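Local atomic coordinates of CPXV203 protein (Cowpox virus, PDB entry 4HKJ), a protein that probably binds host MHC class I molecules and keeps them from the cell surface, using a beta-sandwich fold of the poxvirus T4 (vCCI-like) family. Residues D[20-25]-D[167-172]; D[49-54]-D[74-79]; D[130-135]-D[144-149]. One frame throughout, in Å; residues are numbered along the deposited sequence.

Contact 1: D[20-25]-D[167-172]; sequences GMCIQA and LTCGAK
The flat groups here are backbone peptides: Leu167 CD2 comes obliquely to the N-H side of the Met21–Cys22 peptide, 3.8 Å from Cys22 N. Another peptide of the strand comes close to the same methyl, with Gly20 O 4.1 Å from Leu167 CD2. The edge of strand 15-25 on this flank is occupied by its neighbour in the sheet, since Gly20 and Cys22 make backbone hydrogen bonds with Asn147 and Gly145.

A covalent bond fastens the two segments. Cys22 SG and Cys169 SG are joined at 2.0 Å in a disulfide whose chi3 of 90° makes it right-handed, and this brings the two CA atoms to 5.7 Å. On the strand, SG swings opposite the main-chain nitrogen (chi1 -175°), which carries the sulfur out from the sheet to meet the loop. The loop answers by turning at Cys169, where phi is positive, so that its CB faces the strand. Leu167, two residues earlier in the loop, packs beside the disulfide, its CD2 lying 4.0 Å from Cys22 CB. Beyond the sulfur pair, His81 and Tyr83 of strand 81-88 touch Cys169, bedding it on the sheet. Met21 and Ile23 point the opposite way, toward Ile106 and Val108 of the other sheet.

The result is a disulfide cross-link between the outer face of a beta sandwich and the loop that leads from helix 153-158 to helix 174-179, and it ties the N-terminal and C-terminal parts of this poxvirus T4-family protein together.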
loop_
_atom_site.group_PDB
_atom_site.type_symbol
_atom_site.label_atom_id
_atom_site.label_comp_id
_atom_site.label_asym_id
_atom_site.label_seq_id
_atom_site.Cartn_x
_atom_site.Cartn_y
_atom_site.Cartn_z
ATOM N N GLY D 20 -7.234 8.288 7.907
ATOM C CA GLY D 20 -6.617 8.900 6.747
ATOM C C GLY D 20 -7.375 8.547 5.483
ATOM O O GLY D 20 -7.917 7.450 5.365
HETATM N N MSE D 21 -7.420 9.480 4.536
HETATM C CA MSE D 21 -8.137 9.260 3.285
HETATM C C MSE D 21 -7.498 10.026 2.133
HETATM O O MSE D 21 -7.438 11.255 2.152
HETATM C CB MSE D 21 -9.605 9.657 3.436
HETATM C CG MSE D 21 -10.433 9.468 2.178
HETATM SE SE MSE D 21 -12.333 9.799 2.468
HETATM C CE MSE D 21 -12.642 8.511 3.900
ATOM N N CYS D 22 -7.014 9.292 1.134
ATOM C CA CYS D 22 -6.377 9.905 -0.025
ATOM C C CYS D 22 -7.321 9.912 -1.223
ATOM O O CYS D 22 -7.792 8.863 -1.662
ATOM C CB CYS D 22 -5.080 9.171 -0.380
ATOM S SG CYS D 22 -4.126 9.931 -1.721
ATOM N N ILE D 23 -7.596 11.103 -1.742
ATOM C CA ILE D 23 -8.486 11.254 -2.886
ATOM C C ILE D 23 -7.715 11.758 -4.101
ATOM O O ILE D 23 -7.060 12.799 -4.041
ATOM C CB ILE D 23 -9.631 12.239 -2.581
ATOM C CG1 ILE D 23 -10.209 11.981 -1.188
ATOM C CG2 ILE D 23 -10.713 12.141 -3.642
ATOM C CD1 ILE D 23 -11.265 12.982 -0.770
ATOM N N GLN D 24 -7.789 11.015 -5.201
ATOM C CA GLN D 24 -7.122 11.417 -6.435
ATOM C C GLN D 24 -8.127 11.942 -7.457
ATOM O O GLN D 24 -9.145 11.305 -7.728
ATOM C CB GLN D 24 -6.317 10.256 -7.025
ATOM C CG GLN D 24 -5.533 10.618 -8.280
ATOM C CD GLN D 24 -4.691 9.470 -8.800
ATOM O OE1 GLN D 24 -5.112 8.314 -8.779
ATOM N NE2 GLN D 24 -3.488 9.786 -9.268
ATOM N N ALA D 25 -7.829 13.108 -8.021
ATOM C CA ALA D 25 -8.725 13.761 -8.968
ATOM C C ALA D 25 -8.758 13.037 -10.309
ATOM O O ALA D 25 -7.774 12.421 -10.718
ATOM C CB ALA D 25 -8.320 15.214 -9.160
ATOM N N LEU D 167 -0.302 5.353 2.698
ATOM C CA LEU D 167 -1.002 6.408 1.973
ATOM C C LEU D 167 -0.144 7.664 1.849
ATOM O O LEU D 167 -0.430 8.684 2.478
ATOM C CB LEU D 167 -2.331 6.745 2.653
ATOM C CG LEU D 167 -3.602 6.118 2.073
ATOM C CD1 LEU D 167 -3.579 4.601 2.189
ATOM C CD2 LEU D 167 -4.838 6.693 2.749
ATOM N N THR D 168 0.906 7.579 1.036
ATOM C CA THR D 168 1.799 8.709 0.800
ATOM C C THR D 168 1.028 9.877 0.194
ATOM O O THR D 168 1.281 11.037 0.519
ATOM C CB THR D 168 2.952 8.319 -0.140
ATOM O OG1 THR D 168 2.425 7.901 -1.406
ATOM C CG2 THR D 168 3.766 7.186 0.461
ATOM N N CYS D 169 0.089 9.549 -0.690
ATOM C CA CYS D 169 -0.831 10.521 -1.281
ATOM C C CYS D 169 -0.125 11.675 -1.992
ATOM O O CYS D 169 -0.461 12.841 -1.785
ATOM C CB CYS D 169 -1.802 11.057 -0.225
ATOM S SG CYS D 169 -3.377 11.627 -0.899
ATOM N N GLY D 170 0.855 11.344 -2.826
ATOM C CA GLY D 170 1.540 12.339 -3.633
ATOM C C GLY D 170 2.877 12.787 -3.070
ATOM O O GLY D 170 3.597 13.556 -3.706
ATOM N N ALA D 171 3.207 12.310 -1.875
ATOM C CA ALA D 171 4.477 12.650 -1.248
ATOM C C ALA D 171 5.428 11.459 -1.284
ATOM O O ALA D 171 5.022 10.342 -1.602
ATOM C CB ALA D 171 4.259 13.115 0.182
ATOM N N LYS D 172 6.694 11.701 -0.959
ATOM C CA LYS D 172 7.710 10.651 -0.995
ATOM C C LYS D 172 7.493 9.625 0.115
ATOM O O LYS D 172 7.766 8.438 -0.063
ATOM C CB LYS D 172 9.110 11.259 -0.893
ATOM C CG LYS D 172 10.239 10.255 -1.081
ATOM C CD LYS D 172 11.601 10.923 -0.976
ATOM C CE LYS D 172 11.841 11.461 0.424
ATOM N NZ LYS D 172 11.932 10.366 1.429
#

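Contact 2: D[49-54]-D[74-79]; sequences EGNGYR and QTHFGV
Asn51 reaches from the tip of hairpin 45-59 to the backbone and side chains of strand 71-77. Its CG lies beside the main-chain nitrogen, opposite the carbonyl carbon (chi1 -60°), which aims the amide at the strand: ND2 comes 2.6 Å from Thr75 O and 3.5 Å from His76 CB, at the edge of the imidazole and near its plane. The backbone that presents it is a type I' turn from Gly50 to Tyr53, with Asn51 and Gly52 at the two central positions.

Gln74 comes the other way. Its chain is extended beyond CG and slides past Asn51, and the two amide planes are 84° apart. Gln74 NE2 lies 3.5 Å from Asn51 OD1 and 3.4 Å from Gly50 C, beside a glycine where a CB would be in the way. The far end of the amide is held by Thr48, whose OG1 hydrogen-bonds Gln74 OE1.

His76 carries its ring forward along its own strand, with CG trans to N (chi1 -178°), and NE2 makes a weak bond of 2.8 Å to Gly78 O. Ser82 OG is a weak partner of both His76 ND1 and Asn51 O. On the outer side of the hairpin, Arg54 NH2 and Glu49 OE2 form a salt bridge of 3.4 Å. Past the strand end, Gly78 and Val79 hydrogen-bond to a chain of another protein.

Chemically, the groups that meet are mostly polar and buried, two carboxamides and main-chain atoms rather than a greasy core. No charge pair crosses between the segments, and the Gln74 amide is anchored through OE1 to Thr48, just before the hairpin tip.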
loop_
_atom_site.group_PDB
_atom_site.type_symbol
_atom_site.label_atom_id
_atom_site.label_comp_id
_atom_site.label_asym_id
_atom_site.label_seq_id
_atom_site.Cartn_x
_atom_site.Cartn_y
_atom_site.Cartn_z
ATOM N N GLU D 49 -14.898 21.655 3.789
ATOM C CA GLU D 49 -14.637 22.150 2.442
ATOM C C GLU D 49 -13.143 22.374 2.242
ATOM O O GLU D 49 -12.477 22.953 3.099
ATOM C CB GLU D 49 -15.390 23.458 2.186
ATOM C CG GLU D 49 -16.899 23.371 2.357
ATOM C CD GLU D 49 -17.347 23.648 3.781
ATOM O OE1 GLU D 49 -16.475 23.808 4.660
ATOM O OE2 GLU D 49 -18.571 23.708 4.018
ATOM N N GLY D 50 -12.616 21.914 1.112
ATOM C CA GLY D 50 -11.211 22.105 0.806
ATOM C C GLY D 50 -10.655 21.138 -0.221
ATOM O O GLY D 50 -11.122 20.005 -0.344
ATOM N N ASN D 51 -9.649 21.602 -0.959
ATOM C CA ASN D 51 -8.955 20.801 -1.969
ATOM C C ASN D 51 -9.856 20.289 -3.091
ATOM O O ASN D 51 -9.664 19.184 -3.597
ATOM C CB ASN D 51 -8.180 19.649 -1.318
ATOM C CG ASN D 51 -7.124 20.137 -0.343
ATOM O OD1 ASN D 51 -7.193 21.261 0.155
ATOM N ND2 ASN D 51 -6.141 19.290 -0.065
ATOM N N GLY D 52 -10.834 21.103 -3.479
ATOM C CA GLY D 52 -11.705 20.772 -4.592
ATOM C C GLY D 52 -12.857 19.861 -4.219
ATOM O O GLY D 52 -13.698 19.540 -5.058
ATOM N N TYR D 53 -12.900 19.442 -2.960
ATOM C CA TYR D 53 -13.960 18.557 -2.498
ATOM C C TYR D 53 -14.621 19.089 -1.237
ATOM O O TYR D 53 -14.005 19.818 -0.458
ATOM C CB TYR D 53 -13.413 17.156 -2.215
ATOM C CG TYR D 53 -12.544 16.586 -3.312
ATOM C CD1 TYR D 53 -13.046 16.389 -4.590
ATOM C CD2 TYR D 53 -11.227 16.224 -3.061
ATOM C CE1 TYR D 53 -12.255 15.863 -5.595
ATOM C CE2 TYR D 53 -10.429 15.696 -4.057
ATOM C CZ TYR D 53 -10.950 15.517 -5.322
ATOM O OH TYR D 53 -10.158 14.991 -6.315
ATOM N N ARG D 54 -15.883 18.726 -1.044
ATOM C CA ARG D 54 -16.542 18.945 0.234
ATOM C C ARG D 54 -17.035 17.607 0.779
ATOM O O ARG D 54 -17.721 16.854 0.088
ATOM C CB ARG D 54 -17.666 19.982 0.128
ATOM C CG ARG D 54 -18.848 19.593 -0.738
ATOM C CD ARG D 54 -19.909 20.682 -0.697
ATOM N NE ARG D 54 -20.161 21.127 0.671
ATOM C CZ ARG D 54 -21.056 22.050 1.009
ATOM N NH1 ARG D 54 -21.798 22.633 0.077
ATOM N NH2 ARG D 54 -21.209 22.390 2.283
ATOM N N GLN D 74 -6.166 18.803 6.479
ATOM C CA GLN D 74 -6.052 18.552 5.045
ATOM C C GLN D 74 -4.733 19.066 4.478
ATOM O O GLN D 74 -4.131 19.997 5.014
ATOM C CB GLN D 74 -7.218 19.189 4.283
ATOM C CG GLN D 74 -8.570 18.543 4.538
ATOM C CD GLN D 74 -9.662 19.121 3.661
ATOM O OE1 GLN D 74 -10.850 18.946 3.933
ATOM N NE2 GLN D 74 -9.265 19.813 2.599
ATOM N N THR D 75 -4.292 18.447 3.388
ATOM C CA THR D 75 -3.106 18.894 2.669
ATOM C C THR D 75 -3.237 18.532 1.195
ATOM O O THR D 75 -4.143 17.793 0.811
ATOM C CB THR D 75 -1.820 18.272 3.234
ATOM O OG1 THR D 75 -0.684 18.807 2.545
ATOM C CG2 THR D 75 -1.839 16.762 3.067
ATOM N N HIS D 76 -2.333 19.051 0.372
ATOM C CA HIS D 76 -2.389 18.798 -1.061
ATOM C C HIS D 76 -1.004 18.596 -1.662
ATOM O O HIS D 76 -0.047 19.270 -1.279
ATOM C CB HIS D 76 -3.107 19.942 -1.778
ATOM C CG HIS D 76 -3.242 19.742 -3.256
ATOM N ND1 HIS D 76 -4.274 19.020 -3.818
ATOM C CD2 HIS D 76 -2.475 20.165 -4.287
ATOM C CE1 HIS D 76 -4.136 19.009 -5.131
ATOM N NE2 HIS D 76 -3.052 19.696 -5.443
ATOM N N PHE D 77 -0.907 17.665 -2.606
ATOM C CA PHE D 77 0.346 17.407 -3.306
ATOM C C PHE D 77 0.100 17.264 -4.803
ATOM O O PHE D 77 -0.852 16.606 -5.225
ATOM C CB PHE D 77 1.011 16.142 -2.765
ATOM C CG PHE D 77 1.523 16.280 -1.360
ATOM C CD1 PHE D 77 2.393 17.302 -1.022
ATOM C CD2 PHE D 77 1.127 15.391 -0.376
ATOM C CE1 PHE D 77 2.862 17.433 0.272
ATOM C CE2 PHE D 77 1.592 15.516 0.918
ATOM C CZ PHE D 77 2.461 16.538 1.243
ATOM N N GLY D 78 0.962 17.882 -5.601
ATOM C CA GLY D 78 0.834 17.825 -7.044
ATOM C C GLY D 78 -0.431 18.499 -7.536
ATOM O O GLY D 78 -0.800 19.571 -7.056
ATOM N N VAL D 79 -1.105 17.863 -8.489
ATOM C CA VAL D 79 -2.305 18.434 -9.085
ATOM C C VAL D 79 -3.500 17.484 -9.022
ATOM O O VAL D 79 -4.579 17.805 -9.518
ATOM C CB VAL D 79 -2.066 18.834 -10.554
ATOM C CG1 VAL D 79 -1.061 19.970 -10.641
ATOM C CG2 VAL D 79 -1.593 17.635 -11.360
#

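Contact 3: D[130-135]-D[144-149]; sequences LHITVK and LGVNYS
This is face-to-face packing across a beta sandwich: strand 131-137 belongs to the six-stranded sheet, strand 141-152 lies at the margin of the five-stranded one, and the chain passes directly from one to the other. The short strand segments run nearly antiparallel (164°) with axes 9.8 Å apart, a spacing that leaves the join to apolar side chains, with no hydrogen bond across it. Every second residue turns inward, Leu130, Ile132 and Val134 meeting Leu144, Val146 and Tyr148.

Val134 splits its two methyls between partners. CG1, set opposite the main-chain nitrogen (chi1 176°), meets Leu144 CD2 tip to tip at 3.7 Å, whereas CG2 passes alongside Val146 CG2 at 4.1 Å. In the middle, Ile132 extends CD1 into the notch between Val146 CG1 and Tyr148 CB, 4.2 Å from each. Met21 of strand 15-25 packs against both valines, and Ile19 of the same strand against Leu130 and Ile132.

At the far end Leu130 and Tyr148 slide past each other. The phenol oxygen has a weak hydrogen bond to Ser127 OG, and Leu130 CD2 approaches the ring obliquely, 3.5 Å from Tyr148 CE1.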
loop_
_atom_site.group_PDB
_atom_site.type_symbol
_atom_site.label_atom_id
_atom_site.label_comp_id
_atom_site.label_asym_id
_atom_site.label_seq_id
_atom_site.Cartn_x
_atom_site.Cartn_y
_atom_site.Cartn_z
ATOM N N LEU D 130 -14.523 -0.050 14.793
ATOM C CA LEU D 130 -14.960 0.988 13.868
ATOM C C LEU D 130 -15.539 0.429 12.570
ATOM O O LEU D 130 -15.138 -0.637 12.103
ATOM C CB LEU D 130 -13.790 1.924 13.550
ATOM C CG LEU D 130 -14.141 3.331 13.063
ATOM C CD1 LEU D 130 -14.838 4.114 14.167
ATOM C CD2 LEU D 130 -12.898 4.061 12.585
ATOM N N HIS D 131 -16.489 1.164 11.999
ATOM C CA HIS D 131 -17.058 0.838 10.696
ATOM C C HIS D 131 -16.949 2.053 9.779
ATOM O O HIS D 131 -17.512 3.107 10.071
ATOM C CB HIS D 131 -18.525 0.421 10.834
ATOM C CG HIS D 131 -18.733 -0.808 11.663
ATOM N ND1 HIS D 131 -18.814 -0.776 13.038
ATOM C CD2 HIS D 131 -18.883 -2.106 11.308
ATOM C CE1 HIS D 131 -19.002 -2.000 13.495
ATOM N NE2 HIS D 131 -19.049 -2.827 12.466
ATOM N N ILE D 132 -16.216 1.912 8.679
ATOM C CA ILE D 132 -16.033 3.024 7.751
ATOM C C ILE D 132 -16.640 2.743 6.378
ATOM O O ILE D 132 -16.179 1.865 5.648
ATOM C CB ILE D 132 -14.544 3.398 7.586
ATOM C CG1 ILE D 132 -13.949 3.822 8.931
ATOM C CG2 ILE D 132 -14.385 4.512 6.562
ATOM C CD1 ILE D 132 -12.499 4.260 8.851
ATOM N N THR D 133 -17.679 3.498 6.037
ATOM C CA THR D 133 -18.314 3.390 4.728
ATOM C C THR D 133 -18.106 4.681 3.940
ATOM O O THR D 133 -18.342 5.775 4.455
ATOM C CB THR D 133 -19.822 3.106 4.858
ATOM O OG1 THR D 133 -20.026 1.981 5.723
ATOM C CG2 THR D 133 -20.429 2.808 3.499
ATOM N N VAL D 134 -17.657 4.553 2.696
ATOM C CA VAL D 134 -17.364 5.722 1.873
ATOM C C VAL D 134 -18.217 5.791 0.609
ATOM O O VAL D 134 -18.266 4.845 -0.178
ATOM C CB VAL D 134 -15.875 5.781 1.485
ATOM C CG1 VAL D 134 -15.614 6.951 0.547
ATOM C CG2 VAL D 134 -15.014 5.889 2.727
ATOM N N LYS D 135 -18.889 6.925 0.432
ATOM C CA LYS D 135 -19.685 7.193 -0.757
ATOM C C LYS D 135 -19.065 8.369 -1.503
ATOM O O LYS D 135 -18.918 9.453 -0.941
ATOM C CB LYS D 135 -21.122 7.524 -0.352
ATOM C CG LYS D 135 -21.991 8.064 -1.473
ATOM C CD LYS D 135 -23.300 8.611 -0.923
ATOM C CE LYS D 135 -24.155 9.227 -2.019
ATOM N NZ LYS D 135 -24.651 8.213 -2.990
ATOM N N LEU D 144 -9.653 6.303 -4.442
ATOM C CA LEU D 144 -9.812 6.655 -3.034
ATOM C C LEU D 144 -9.273 5.553 -2.125
ATOM O O LEU D 144 -9.688 4.397 -2.221
ATOM C CB LEU D 144 -11.282 6.937 -2.712
ATOM C CG LEU D 144 -11.627 7.475 -1.322
ATOM C CD1 LEU D 144 -12.697 8.547 -1.424
ATOM C CD2 LEU D 144 -12.089 6.361 -0.396
ATOM N N GLY D 145 -8.348 5.920 -1.244
ATOM C CA GLY D 145 -7.796 4.988 -0.279
ATOM C C GLY D 145 -8.078 5.446 1.137
ATOM O O GLY D 145 -8.138 6.644 1.408
ATOM N N VAL D 146 -8.262 4.491 2.043
ATOM C CA VAL D 146 -8.575 4.808 3.435
ATOM C C VAL D 146 -7.672 4.052 4.404
ATOM O O VAL D 146 -7.617 2.824 4.384
ATOM C CB VAL D 146 -10.035 4.485 3.780
ATOM C CG1 VAL D 146 -10.304 4.725 5.259
ATOM C CG2 VAL D 146 -10.981 5.305 2.924
ATOM N N ASN D 147 -6.970 4.792 5.257
ATOM C CA ASN D 147 -6.181 4.171 6.310
ATOM C C ASN D 147 -6.848 4.377 7.664
ATOM O O ASN D 147 -7.434 5.428 7.923
ATOM C CB ASN D 147 -4.752 4.708 6.315
ATOM C CG ASN D 147 -3.730 3.629 6.617
ATOM O OD1 ASN D 147 -3.248 2.943 5.713
ATOM N ND2 ASN D 147 -3.395 3.470 7.892
ATOM N N TYR D 148 -6.760 3.366 8.518
ATOM C CA TYR D 148 -7.489 3.364 9.781
ATOM C C TYR D 148 -6.604 2.921 10.944
ATOM O O TYR D 148 -5.871 1.936 10.844
ATOM C CB TYR D 148 -8.736 2.480 9.655
ATOM C CG TYR D 148 -9.183 1.796 10.929
ATOM C CD1 TYR D 148 -9.733 2.521 11.977
ATOM C CD2 TYR D 148 -9.083 0.417 11.065
ATOM C CE1 TYR D 148 -10.153 1.894 13.135
ATOM C CE2 TYR D 148 -9.502 -0.220 12.217
ATOM C CZ TYR D 148 -10.034 0.524 13.249
ATOM O OH TYR D 148 -10.452 -0.102 14.401
ATOM N N SER D 149 -6.672 3.668 12.042
ATOM C CA SER D 149 -5.874 3.377 13.226
ATOM C C SER D 149 -6.616 3.777 14.498
ATOM O O SER D 149 -7.004 4.935 14.662
ATOM C CB SER D 149 -4.526 4.095 13.149
ATOM O OG SER D 149 -3.710 3.764 14.261
#

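Strand 15-25 connects all three contacts. Contacts 1 and 3 have centres about 13 Å apart and are joined through strands 15-25 and 141-152, neighbours in one sheet; contact 3 packs on the inner face while the disulfide sits outside. Contact 2 lies about 10 Å from contact 1, centre to centre. Tyr53 packs against the end of strand 15-25, its OH 3.3 Å from Ala25 CA, while Phe77 packs on Cys169 and Ala171. Contacts 2 and 3 do not touch; their nearest atoms are about 8 Å apart. A chain of another protein reaches residues of contacts 1 and 2, consistent with contact 2, and the Lys172 end of contact 1, lying next to the interface with that protein.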